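Local atomic coordinates of GNA33 (Neisseria gonorrhoeae FA 1090, PDB entry 2G5D), a protein that probably acts as a lytic transglycosylase of the bacterial cell wall, cleaving peptidoglycan between N-acetylmuramic acid and N-acetylglucosamine to leave a 1,6-anhydro sugar. Residues A[79-84]-A[101-106]; A[40-45]-A[344-349]; A[45-48]-A[52-55]. All coordinates share one frame; numbering follows the deposited sequence.

Contact 1 of 3, residues A[79-84]-A[101-106]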
ATOM      1  N   GLN A  79      20.716  -7.663   9.785  1.00 30.15           N
ATOM      2  CA  GLN A  79      21.835  -6.722   9.740  1.00 30.20           C
ATOM      3  C   GLN A  79      22.892  -7.102   8.708  1.00 29.63           C
ATOM      4  O   GLN A  79      23.322  -6.261   7.918  1.00 29.25           O
ATOM      5  CB  GLN A  79      22.524  -6.596  11.115  1.00 29.82           C
ATOM      6  CG  GLN A  79      21.616  -6.200  12.283  1.00 31.34           C
ATOM      7  CD  GLN A  79      21.130  -7.395  13.110  1.00 31.17           C
ATOM      8  OE1 GLN A  79      20.863  -8.480  12.584  1.00 31.38           O
ATOM      9  NE2 GLN A  79      21.012  -7.188  14.411  1.00 31.14           N
ATOM     10  N   ASP A  80      23.334  -8.359   8.762  1.00 29.08           N
ATOM     11  CA  ASP A  80      24.335  -8.907   7.843  1.00 28.35           C
ATOM     12  C   ASP A  80      23.914  -8.932   6.358  1.00 28.07           C
ATOM     13  O   ASP A  80      24.692  -8.498   5.493  1.00 27.51           O
ATOM     14  CB  ASP A  80      24.776 -10.307   8.310  1.00 27.93           C
ATOM     15  CG  ASP A  80      25.849 -10.254   9.366  1.00 28.14           C
ATOM     16  OD1 ASP A  80      26.177 -11.332   9.911  1.00 27.88           O
ATOM     17  OD2 ASP A  80      26.379  -9.143   9.650  1.00 27.58           O
ATOM     18  N   VAL A  81      22.712  -9.429   6.059  1.00 28.06           N
ATOM     19  CA  VAL A  81      22.210  -9.373   4.666  1.00 28.11           C
ATOM     20  C   VAL A  81      22.079  -7.931   4.149  1.00 29.26           C
ATOM     21  O   VAL A  81      22.450  -7.630   3.010  1.00 29.42           O
ATOM     22  CB  VAL A  81      20.911 -10.224   4.401  1.00 28.72           C
ATOM     23  CG1 VAL A  81      21.212 -11.744   4.518  1.00 26.86           C
ATOM     24  CG2 VAL A  81      19.722  -9.786   5.311  1.00 26.97           C
ATOM     25  N   CYS A  82      21.569  -7.032   4.987  1.00 29.84           N
ATOM     26  CA  CYS A  82      21.470  -5.616   4.589  1.00 29.77           C
ATOM     27  C   CYS A  82      22.824  -4.933   4.363  1.00 29.46           C
ATOM     28  O   CYS A  82      22.994  -4.193   3.389  1.00 28.83           O
ATOM     29  CB  CYS A  82      20.578  -4.839   5.551  1.00 30.55           C
ATOM     30  SG  CYS A  82      18.827  -5.135   5.216  1.00 30.33           S
ATOM     31  N   ALA A  83      23.786  -5.184   5.254  1.00 29.46           N
ATOM     32  CA  ALA A  83      25.146  -4.694   5.056  1.00 29.93           C
ATOM     33  C   ALA A  83      25.736  -5.260   3.759  1.00 29.84           C
ATOM     34  O   ALA A  83      26.305  -4.522   2.944  1.00 29.20           O
ATOM     35  CB  ALA A  83      26.036  -5.039   6.255  1.00 29.28           C
ATOM     36  N   GLN A  84      25.570  -6.564   3.562  1.00 29.53           N
ATOM     37  CA  GLN A  84      26.147  -7.253   2.404  1.00 29.43           C
ATOM     38  C   GLN A  84      25.509  -6.804   1.081  1.00 29.46           C
ATOM     39  O   GLN A  84      26.188  -6.745   0.052  1.00 28.51           O
ATOM     40  CB  GLN A  84      26.005  -8.766   2.566  1.00 29.91           C
ATOM     41  CG  GLN A  84      26.814  -9.572   1.552  1.00 30.07           C
ATOM     42  CD  GLN A  84      28.313  -9.293   1.657  1.00 29.18           C
ATOM     43  OE1 GLN A  84      28.820  -8.999   2.737  1.00 30.43           O
ATOM     44  NE2 GLN A  84      29.024  -9.391   0.537  1.00 28.77           N
ATOM     45  N   ARG A 101      23.469 -17.220  -2.060  1.00 30.48           N
ATOM     46  CA  ARG A 101      24.462 -17.483  -1.048  1.00 30.52           C
ATOM     47  C   ARG A 101      23.997 -17.129   0.354  1.00 30.05           C
ATOM     48  O   ARG A 101      24.433 -17.753   1.301  1.00 29.09           O
ATOM     49  CB  ARG A 101      25.768 -16.748  -1.376  1.00 30.81           C
ATOM     50  CG  ARG A 101      26.641 -17.550  -2.348  1.00 32.14           C
ATOM     51  CD  ARG A 101      27.683 -16.727  -3.040  1.00 32.92           C
ATOM     52  NE  ARG A 101      28.315 -17.504  -4.113  1.00 36.03           N
ATOM     53  CZ  ARG A 101      29.568 -17.348  -4.526  1.00 36.01           C
ATOM     54  NH1 ARG A 101      30.358 -16.428  -3.962  1.00 38.90           N
ATOM     55  NH2 ARG A 101      30.037 -18.118  -5.514  1.00 36.91           N
ATOM     56  N   TYR A 102      23.089 -16.163   0.465  1.00 29.30           N
ATOM     57  CA  TYR A 102      22.705 -15.596   1.766  1.00 29.48           C
ATOM     58  C   TYR A 102      21.269 -15.901   2.223  1.00 29.46           C
ATOM     59  O   TYR A 102      20.936 -15.747   3.406  1.00 29.32           O
ATOM     60  CB  TYR A 102      22.989 -14.081   1.778  1.00 29.95           C
ATOM     61  CG  TYR A 102      24.469 -13.713   1.896  1.00 29.61           C
ATOM     62  CD1 TYR A 102      25.271 -13.575   0.772  1.00 29.76           C
ATOM     63  CD2 TYR A 102      25.053 -13.506   3.160  1.00 30.42           C
ATOM     64  CE1 TYR A 102      26.636 -13.233   0.896  1.00 31.86           C
ATOM     65  CE2 TYR A 102      26.399 -13.172   3.296  1.00 31.76           C
ATOM     66  CZ  TYR A 102      27.190 -13.032   2.160  1.00 30.66           C
ATOM     67  OH  TYR A 102      28.528 -12.694   2.302  1.00 31.75           O
ATOM     68  N   PHE A 103      20.433 -16.345   1.290  1.00 29.72           N
ATOM     69  CA  PHE A 103      19.020 -16.612   1.559  1.00 30.07           C
ATOM     70  C   PHE A 103      18.652 -18.047   1.214  1.00 29.49           C
ATOM     71  O   PHE A 103      19.299 -18.700   0.371  1.00 29.51           O
ATOM     72  CB  PHE A 103      18.072 -15.641   0.803  1.00 29.29           C
ATOM     73  CG  PHE A 103      18.300 -14.169   1.105  1.00 30.04           C
ATOM     74  CD1 PHE A 103      19.414 -13.502   0.592  1.00 28.21           C
ATOM     75  CD2 PHE A 103      17.385 -13.451   1.889  1.00 27.72           C
ATOM     76  CE1 PHE A 103      19.644 -12.165   0.876  1.00 30.04           C
ATOM     77  CE2 PHE A 103      17.588 -12.099   2.162  1.00 29.31           C
ATOM     78  CZ  PHE A 103      18.721 -11.442   1.640  1.00 26.70           C
ATOM     79  N   THR A 104      17.617 -18.525   1.898  1.00 29.54           N
ATOM     80  CA  THR A 104      16.994 -19.819   1.638  1.00 28.96           C
ATOM     81  C   THR A 104      15.547 -19.590   1.214  1.00 28.86           C
ATOM     82  O   THR A 104      14.827 -18.808   1.860  1.00 27.42           O
ATOM     83  CB  THR A 104      17.060 -20.719   2.913  1.00 29.65           C
ATOM     84  OG1 THR A 104      18.426 -21.007   3.206  1.00 28.31           O
ATOM     85  CG2 THR A 104      16.268 -22.032   2.730  1.00 28.75           C
ATOM     86  N   PRO A 105      15.103 -20.256   0.115  1.00 29.36           N
ATOM     87  CA  PRO A 105      13.709 -20.131  -0.293  1.00 29.21           C
ATOM     88  C   PRO A 105      12.754 -21.079   0.471  1.00 29.54           C
ATOM     89  O   PRO A 105      13.019 -22.278   0.615  1.00 29.21           O
ATOM     90  CB  PRO A 105      13.737 -20.488  -1.800  1.00 29.56           C
ATOM     91  CG  PRO A 105      15.171 -20.777  -2.140  1.00 28.84           C
ATOM     92  CD  PRO A 105      15.852 -21.101  -0.832  1.00 28.87           C
ATOM     93  N   TRP A 106      11.659 -20.515   0.952  1.00 29.92           N
ATOM     94  CA  TRP A 106      10.594 -21.273   1.627  1.00 29.36           C
ATOM     95  C   TRP A 106       9.344 -21.175   0.788  1.00 29.57           C
ATOM     96  O   TRP A 106       8.709 -20.113   0.739  1.00 29.05           O
ATOM     97  CB  TRP A 106      10.290 -20.721   3.022  1.00 28.65           C
ATOM     98  CG  TRP A 106      11.444 -20.832   3.971  1.00 28.60           C
ATOM     99  CD1 TRP A 106      12.539 -20.004   4.022  1.00 28.69           C
ATOM    100  CD2 TRP A 106      11.632 -21.819   4.991  1.00 29.98           C
ATOM    101  NE1 TRP A 106      13.379 -20.405   5.031  1.00 28.73           N
ATOM    102  CE2 TRP A 106      12.850 -21.510   5.649  1.00 28.95           C
ATOM    103  CE3 TRP A 106      10.869 -22.919   5.449  1.00 28.31           C
ATOM    104  CZ2 TRP A 106      13.334 -22.267   6.729  1.00 28.91           C
ATOM    105  CZ3 TRP A 106      11.357 -23.679   6.528  1.00 28.66           C
ATOM    106  CH2 TRP A 106      12.581 -23.350   7.147  1.00 29.40           C
TER

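Contact 2 of 3, residues A[40-45]-A[344-349]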
ATOM      1  N   ALA A  40      -0.926 -22.476   7.405  1.00 30.33           N
ATOM      2  CA  ALA A  40       0.178 -22.341   6.466  1.00 29.28           C
ATOM      3  C   ALA A  40       1.324 -23.317   6.727  1.00 28.95           C
ATOM      4  O   ALA A  40       1.618 -23.688   7.881  1.00 27.63           O
ATOM      5  CB  ALA A  40       0.698 -20.882   6.402  1.00 29.57           C
ATOM      6  N   VAL A  41       1.953 -23.745   5.637  1.00 28.43           N
ATOM      7  CA  VAL A  41       3.132 -24.623   5.702  1.00 28.99           C
ATOM      8  C   VAL A  41       4.251 -24.064   4.807  1.00 29.35           C
ATOM      9  O   VAL A  41       4.054 -23.783   3.632  1.00 30.18           O
ATOM     10  CB  VAL A  41       2.771 -26.124   5.380  1.00 28.56           C
ATOM     11  CG1 VAL A  41       4.007 -27.011   5.387  1.00 29.09           C
ATOM     12  CG2 VAL A  41       1.764 -26.672   6.379  1.00 27.94           C
ATOM     13  N   TYR A  42       5.427 -23.866   5.392  1.00 29.60           N
ATOM     14  CA  TYR A  42       6.576 -23.347   4.646  1.00 29.24           C
ATOM     15  C   TYR A  42       7.609 -24.455   4.460  1.00 29.01           C
ATOM     16  O   TYR A  42       7.976 -25.107   5.424  1.00 28.84           O
ATOM     17  CB  TYR A  42       7.222 -22.203   5.411  1.00 29.17           C
ATOM     18  CG  TYR A  42       6.293 -21.101   5.886  1.00 30.53           C
ATOM     19  CD1 TYR A  42       5.659 -21.202   7.110  1.00 28.11           C
ATOM     20  CD2 TYR A  42       6.108 -19.925   5.135  1.00 30.47           C
ATOM     21  CE1 TYR A  42       4.822 -20.209   7.587  1.00 29.31           C
ATOM     22  CE2 TYR A  42       5.266 -18.894   5.615  1.00 31.69           C
ATOM     23  CZ  TYR A  42       4.635 -19.055   6.859  1.00 30.16           C
ATOM     24  OH  TYR A  42       3.798 -18.109   7.397  1.00 27.79           O
ATOM     25  N   THR A  43       8.077 -24.656   3.229  1.00 29.12           N
ATOM     26  CA  THR A  43       8.992 -25.748   2.906  1.00 29.31           C
ATOM     27  C   THR A  43      10.213 -25.210   2.191  1.00 30.06           C
ATOM     28  O   THR A  43      10.083 -24.526   1.170  1.00 29.77           O
ATOM     29  CB  THR A  43       8.298 -26.844   2.022  1.00 28.83           C
ATOM     30  OG1 THR A  43       7.101 -27.275   2.667  1.00 28.92           O
ATOM     31  CG2 THR A  43       9.183 -28.075   1.795  1.00 28.56           C
ATOM     32  N   VAL A  44      11.396 -25.539   2.718  1.00 30.33           N
ATOM     33  CA  VAL A  44      12.647 -25.182   2.058  1.00 29.91           C
ATOM     34  C   VAL A  44      12.800 -25.975   0.761  1.00 30.27           C
ATOM     35  O   VAL A  44      12.712 -27.189   0.758  1.00 29.18           O
ATOM     36  CB  VAL A  44      13.890 -25.479   2.942  1.00 29.66           C
ATOM     37  CG1 VAL A  44      15.183 -25.394   2.090  1.00 29.09           C
ATOM     38  CG2 VAL A  44      13.952 -24.531   4.101  1.00 30.13           C
ATOM     39  N   VAL A  45      13.042 -25.266  -0.340  1.00 30.96           N
ATOM     40  CA  VAL A  45      13.293 -25.891  -1.633  1.00 31.20           C
ATOM     41  C   VAL A  45      14.559 -25.250  -2.200  1.00 31.28           C
ATOM     42  O   VAL A  45      14.967 -24.205  -1.710  1.00 30.36           O
ATOM     43  CB  VAL A  45      12.094 -25.684  -2.628  1.00 31.02           C
ATOM     44  CG1 VAL A  45      10.865 -26.430  -2.159  1.00 31.11           C
ATOM     45  CG2 VAL A  45      11.767 -24.158  -2.844  1.00 31.41           C
ATOM     46  N   ARG A 344       1.125  -9.949   6.837  1.00 31.50           N
ATOM     47  CA  ARG A 344       2.180 -10.109   7.844  1.00 32.27           C
ATOM     48  C   ARG A 344       1.949 -11.213   8.876  1.00 32.12           C
ATOM     49  O   ARG A 344       2.841 -11.524   9.664  1.00 32.50           O
ATOM     50  CB  ARG A 344       2.408  -8.797   8.569  1.00 32.38           C
ATOM     51  CG  ARG A 344       3.169  -7.777   7.763  1.00 35.30           C
ATOM     52  CD  ARG A 344       3.444  -6.568   8.629  1.00 38.42           C
ATOM     53  NE  ARG A 344       4.563  -6.852   9.523  1.00 41.75           N
ATOM     54  CZ  ARG A 344       5.112  -5.966  10.344  1.00 43.07           C
ATOM     55  NH1 ARG A 344       4.643  -4.726  10.394  1.00 44.27           N
ATOM     56  NH2 ARG A 344       6.142  -6.324  11.108  1.00 42.98           N
ATOM     57  N   HIS A 345       0.751 -11.780   8.895  1.00 32.21           N
ATOM     58  CA  HIS A 345       0.501 -12.999   9.643  1.00 32.00           C
ATOM     59  C   HIS A 345       1.375 -14.107   9.116  1.00 32.02           C
ATOM     60  O   HIS A 345       1.693 -15.049   9.846  1.00 32.01           O
ATOM     61  CB  HIS A 345      -0.956 -13.439   9.503  1.00 31.88           C
ATOM     62  CG  HIS A 345      -1.931 -12.590  10.260  1.00 32.20           C
ATOM     63  ND1 HIS A 345      -1.740 -12.235  11.575  1.00 32.70           N
ATOM     64  CD2 HIS A 345      -3.131 -12.073   9.899  1.00 31.25           C
ATOM     65  CE1 HIS A 345      -2.769 -11.513  11.989  1.00 32.98           C
ATOM     66  NE2 HIS A 345      -3.628 -11.402  10.993  1.00 32.70           N
ATOM     67  N   TYR A 346       1.735 -13.989   7.833  1.00 31.95           N
ATOM     68  CA  TYR A 346       2.341 -15.079   7.073  1.00 32.07           C
ATOM     69  C   TYR A 346       3.724 -14.752   6.499  1.00 32.34           C
ATOM     70  O   TYR A 346       4.611 -15.623   6.493  1.00 33.57           O
ATOM     71  CB  TYR A 346       1.364 -15.585   5.993  1.00 31.74           C
ATOM     72  CG  TYR A 346       0.117 -16.235   6.596  1.00 31.78           C
ATOM     73  CD1 TYR A 346      -1.127 -15.610   6.521  1.00 32.42           C
ATOM     74  CD2 TYR A 346       0.199 -17.442   7.303  1.00 31.41           C
ATOM     75  CE1 TYR A 346      -2.269 -16.186   7.106  1.00 31.09           C
ATOM     76  CE2 TYR A 346      -0.931 -18.027   7.887  1.00 30.84           C
ATOM     77  CZ  TYR A 346      -2.163 -17.396   7.776  1.00 31.65           C
ATOM     78  OH  TYR A 346      -3.290 -17.962   8.337  1.00 31.73           O
ATOM     79  N   ILE A 347       3.911 -13.512   6.037  1.00 31.84           N
ATOM     80  CA  ILE A 347       5.158 -13.087   5.376  1.00 31.79           C
ATOM     81  C   ILE A 347       5.921 -12.120   6.265  1.00 31.33           C
ATOM     82  O   ILE A 347       5.337 -11.192   6.822  1.00 30.38           O
ATOM     83  CB  ILE A 347       4.919 -12.398   3.972  1.00 32.21           C
ATOM     84  CG1 ILE A 347       4.043 -13.273   3.050  1.00 32.07           C
ATOM     85  CG2 ILE A 347       6.263 -11.987   3.311  1.00 31.01           C
ATOM     86  CD1 ILE A 347       4.509 -14.713   2.875  1.00 33.26           C
ATOM     87  N   THR A 348       7.224 -12.373   6.408  1.00 30.70           N
ATOM     88  CA  THR A 348       8.097 -11.518   7.196  1.00 30.87           C
ATOM     89  C   THR A 348       8.300 -10.221   6.402  1.00 30.44           C
ATOM     90  O   THR A 348       8.620 -10.264   5.213  1.00 30.72           O
ATOM     91  CB  THR A 348       9.438 -12.232   7.516  1.00 30.48           C
ATOM     92  OG1 THR A 348       9.162 -13.457   8.216  1.00 30.95           O
ATOM     93  CG2 THR A 348      10.314 -11.356   8.403  1.00 29.45           C
ATOM     94  N   LEU A 349       8.069  -9.082   7.049  1.00 30.29           N
ATOM     95  CA  LEU A 349       8.081  -7.794   6.349  1.00 30.65           C
ATOM     96  C   LEU A 349       9.508  -7.425   5.933  1.00 29.88           C
ATOM     97  O   LEU A 349      10.418  -7.457   6.741  1.00 31.01           O
ATOM     98  CB  LEU A 349       7.416  -6.662   7.171  1.00 29.59           C
ATOM     99  CG  LEU A 349       7.160  -5.341   6.422  1.00 28.46           C
ATOM    100  CD1 LEU A 349       6.069  -5.481   5.317  1.00 27.14           C
ATOM    101  CD2 LEU A 349       6.789  -4.249   7.410  1.00 30.32           C
TER

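Contact 3 of 3, residues A[45-48]-A[52-55]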
ATOM      1  N   VAL A  45      13.042 -25.266  -0.340  1.00 30.96           N
ATOM      2  CA  VAL A  45      13.293 -25.891  -1.633  1.00 31.20           C
ATOM      3  C   VAL A  45      14.559 -25.250  -2.200  1.00 31.28           C
ATOM      4  O   VAL A  45      14.967 -24.205  -1.710  1.00 30.36           O
ATOM      5  CB  VAL A  45      12.094 -25.684  -2.628  1.00 31.02           C
ATOM      6  CG1 VAL A  45      10.865 -26.430  -2.159  1.00 31.11           C
ATOM      7  CG2 VAL A  45      11.767 -24.158  -2.844  1.00 31.41           C
ATOM      8  N   PRO A  46      15.185 -25.878  -3.228  1.00 31.12           N
ATOM      9  CA  PRO A  46      16.296 -25.225  -3.951  1.00 30.89           C
ATOM     10  C   PRO A  46      15.875 -23.927  -4.662  1.00 30.54           C
ATOM     11  O   PRO A  46      14.710 -23.793  -5.053  1.00 30.29           O
ATOM     12  CB  PRO A  46      16.715 -26.279  -4.984  1.00 30.68           C
ATOM     13  CG  PRO A  46      16.191 -27.598  -4.425  1.00 31.18           C
ATOM     14  CD  PRO A  46      14.906 -27.237  -3.747  1.00 30.81           C
ATOM     15  N   HIS A  47      16.826 -23.005  -4.856  1.00 29.97           N
ATOM     16  CA  HIS A  47      16.587 -21.764  -5.603  1.00 29.59           C
ATOM     17  C   HIS A  47      16.076 -22.012  -7.015  1.00 29.62           C
ATOM     18  O   HIS A  47      15.265 -21.252  -7.505  1.00 29.40           O
ATOM     19  CB  HIS A  47      17.852 -20.881  -5.652  1.00 29.78           C
ATOM     20  CG  HIS A  47      18.341 -20.464  -4.301  1.00 30.02           C
ATOM     21  ND1 HIS A  47      18.110 -19.205  -3.785  1.00 26.91           N
ATOM     22  CD2 HIS A  47      19.000 -21.155  -3.336  1.00 27.30           C
ATOM     23  CE1 HIS A  47      18.636 -19.124  -2.574  1.00 27.00           C
ATOM     24  NE2 HIS A  47      19.160 -20.303  -2.270  1.00 29.02           N
ATOM     25  N   LEU A  48      16.579 -23.072  -7.647  1.00 28.97           N
ATOM     26  CA  LEU A  48      16.247 -23.425  -9.040  1.00 29.36           C
ATOM     27  C   LEU A  48      14.916 -24.152  -9.195  1.00 27.67           C
ATOM     28  O   LEU A  48      14.469 -24.452 -10.288  1.00 28.50           O
ATOM     29  CB  LEU A  48      17.394 -24.196  -9.691  1.00 29.07           C
ATOM     30  CG  LEU A  48      18.465 -23.265 -10.320  1.00 31.04           C
ATOM     31  CD1 LEU A  48      19.722 -24.068 -10.656  1.00 32.52           C
ATOM     32  CD2 LEU A  48      17.936 -22.565 -11.598  1.00 32.12           C
ATOM     33  N   HIS A  52      12.123 -19.651 -13.927  1.00 29.71           N
ATOM     34  CA  HIS A  52      12.847 -18.497 -14.484  1.00 30.31           C
ATOM     35  C   HIS A  52      13.762 -17.770 -13.500  1.00 30.04           C
ATOM     36  O   HIS A  52      14.178 -16.641 -13.756  1.00 31.00           O
ATOM     37  CB  HIS A  52      11.891 -17.504 -15.142  1.00 30.85           C
ATOM     38  CG  HIS A  52      11.138 -18.072 -16.297  1.00 31.31           C
ATOM     39  ND1 HIS A  52      10.147 -17.373 -16.950  1.00 35.89           N
ATOM     40  CD2 HIS A  52      11.219 -19.281 -16.909  1.00 31.45           C
ATOM     41  CE1 HIS A  52       9.655 -18.122 -17.923  1.00 36.17           C
ATOM     42  NE2 HIS A  52      10.277 -19.291 -17.906  1.00 34.74           N
ATOM     43  N   TRP A  53      14.104 -18.443 -12.411  1.00 29.83           N
ATOM     44  CA  TRP A  53      15.120 -17.982 -11.479  1.00 29.91           C
ATOM     45  C   TRP A  53      16.384 -17.493 -12.196  1.00 29.72           C
ATOM     46  O   TRP A  53      16.856 -16.391 -11.936  1.00 30.36           O
ATOM     47  CB  TRP A  53      15.521 -19.109 -10.530  1.00 28.82           C
ATOM     48  CG  TRP A  53      16.616 -18.674  -9.626  1.00 29.92           C
ATOM     49  CD1 TRP A  53      17.959 -18.928  -9.756  1.00 30.01           C
ATOM     50  CD2 TRP A  53      16.470 -17.849  -8.462  1.00 26.92           C
ATOM     51  NE1 TRP A  53      18.654 -18.313  -8.718  1.00 28.45           N
ATOM     52  CE2 TRP A  53      17.759 -17.653  -7.919  1.00 28.07           C
ATOM     53  CE3 TRP A  53      15.363 -17.284  -7.807  1.00 28.71           C
ATOM     54  CZ2 TRP A  53      17.971 -16.893  -6.756  1.00 27.73           C
ATOM     55  CZ3 TRP A  53      15.572 -16.523  -6.660  1.00 26.78           C
ATOM     56  CH2 TRP A  53      16.864 -16.346  -6.144  1.00 28.98           C
ATOM     57  N   ALA A  54      16.933 -18.332 -13.066  1.00 29.65           N
ATOM     58  CA  ALA A  54      18.167 -18.035 -13.827  1.00 29.43           C
ATOM     59  C   ALA A  54      18.126 -16.711 -14.576  1.00 29.66           C
ATOM     60  O   ALA A  54      19.128 -15.967 -14.576  1.00 28.79           O
ATOM     61  CB  ALA A  54      18.459 -19.180 -14.817  1.00 29.52           C
ATOM     62  N   ALA A  55      16.973 -16.427 -15.201  1.00 29.96           N
ATOM     63  CA  ALA A  55      16.771 -15.267 -16.077  1.00 30.73           C
ATOM     64  C   ALA A  55      16.268 -13.961 -15.402  1.00 31.49           C
ATOM     65  O   ALA A  55      15.978 -12.967 -16.080  1.00 30.73           O
ATOM     66  CB  ALA A  55      15.874 -15.655 -17.264  1.00 31.09           C
TER

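Contact 1 of 3, residues A[79-84]-A[101-106]
Gln84 lays its aliphatic part over one face of the Tyr102 ring, while Val81, one helical turn earlier, meets Phe103; together they show how a short helix can be fitted to residues leading into strand 103-110 without a single hydrogen bond between the two. CG of Gln84 lies 4.0 Å from the centroid of the Tyr102 ring, 28° off its normal, and comes within 3.5 Å of Tyr102 CZ. The two side chains cross at about a right angle, yet the amide plane of Gln84 is only 9° from the plane of the ring, and Gln84 CD sits 3.5 Å from Tyr102 OH. With CG anti to the backbone N (chi1 -169°) and a bend at chi2, the chain of Gln84 is folded over the ring instead of running past it. Val81 and Phe103 approach from opposite directions: CB of Val81 is 3.7 Å from Phe103 CZ, and its CG1 makes an off-centre CH-pi contact 4.3 Å from the ring centroid. The same methyl also reaches Tyr102 CB at 4.0 Å.

Tyr102 OH bonds to the carbonyl O of Arg23 and Gln84 OE1 accepts from the backbone N of Arg23, so one N-terminal residue engages both partners of the face contact; Asp80 adds a salt bridge to the Arg23 side chain. Phe98 packs edge-to-face with Phe103, and Pro413 touches both Val81 and Phe103. Tied by the Cys82-Cys69 disulfide, helix 79-86 packs on helix 58-72, where Phe65 touches Val81 and Cys82, and on the start of strand 103-110.

Contact 2 of 3, residues A[40-45]-A[344-349]
Tyr42 and Tyr346 illustrate how one buried phenol can tie a strand to a loop distant in sequence. The only hydrogen bond between residues 40-45 and 344-349 runs from Tyr42 OH to the carbonyl O of Tyr346, at 2.8 Å. It meets that oxygen in the carbonyl plane, on a lone pair, with a C=O...donor angle of 115°, and the acceptor in turn lies at the edge of the Tyr42 ring, near its plane. The phenol thus presents its rim, not a face, to the loop. Tyr346 OH is occupied separately, bonding to the carbonyl O of Gly38 in the turn just before strand 40-44.

Residues 344-349 lie in the loop between strands 339-342 and 352-358, within the 3D domain, a family related to the double-psi beta-barrels, whereas strand 40-44 comes from the N-terminal part of the chain and pairs with strand 103-110.

Van der Waals contacts are limited to small patches. CB of Ala40 rests 3.6 Å from CD2 of Tyr346 and equally near its CE2. The hydroxyl of Tyr42 comes up to the edge of the same ring, in its plane, with OH 3.7 Å from Tyr346 CD2. Outside the pair, the Tyr346 ring meets that of Tyr420, and Ala382 touches both Ala40 and Tyr346.

Contact 3 of 3, residues A[45-48]-A[52-55]
The indole NE1 of Trp53, whose ring system packs against His47, is hydrogen-bonded to OE1 of Glu100 on helix 92-102, and that bond helps fix the rotation of the ring. The start of a 3-10 segment, at His47, meets the indole with both backbone and side chain. The carbonyl O of His47 stands over one face of the indole, offset toward the rim and 3.6 Å from Trp53 CG, while CB of the same residue lies over the five-membered ring, 4.2 Å from its centroid and 20° off the normal. The two side chains run side by side in the same direction. Their rings meet obliquely, planes at 56°, with ND1 of His47 3.8 Å from CZ2 of Trp53. With chi1 at 177° the indole swings away from the Trp53 backbone N, which helps place its face beside His47. Leu48 adds a looser touch at the periphery, CD2 to Trp53 CD1 at 4.1 Å.

Phe58 meets the indole edge-to-face, and Leu411 of strand 403-413 also touches it. No hydrogen bond joins the two segments; van der Waals and CH-pi contacts hold them, while the indole N-H is satisfied by Glu100. The contact buries His47 ND1 with no partner in the model, which may carry some desolvation cost.

The three contacts show how chemistry follows position. Contact 1 is largely buried and has no hydrogen bond between its segments; it rests on apolar and CH-pi packing, and its polar groups are bonded to Arg23. Contact 2 is partly buried and depends on a single hydrogen bond between segments almost 300 residues apart. Contact 3 is a local loop closure nearer the surface, built on aromatic packing. Contacts 1 and 2 lie on neighbouring antiparallel strands, 103-110 and 40-44, where Pro105 O probably bonds to Val45 N at 3.1 Å. Val45 also belongs to contact 3, whose His47 packs against Pro105; the start of strand 103-110, part of contact 1, touches segments of both other contacts.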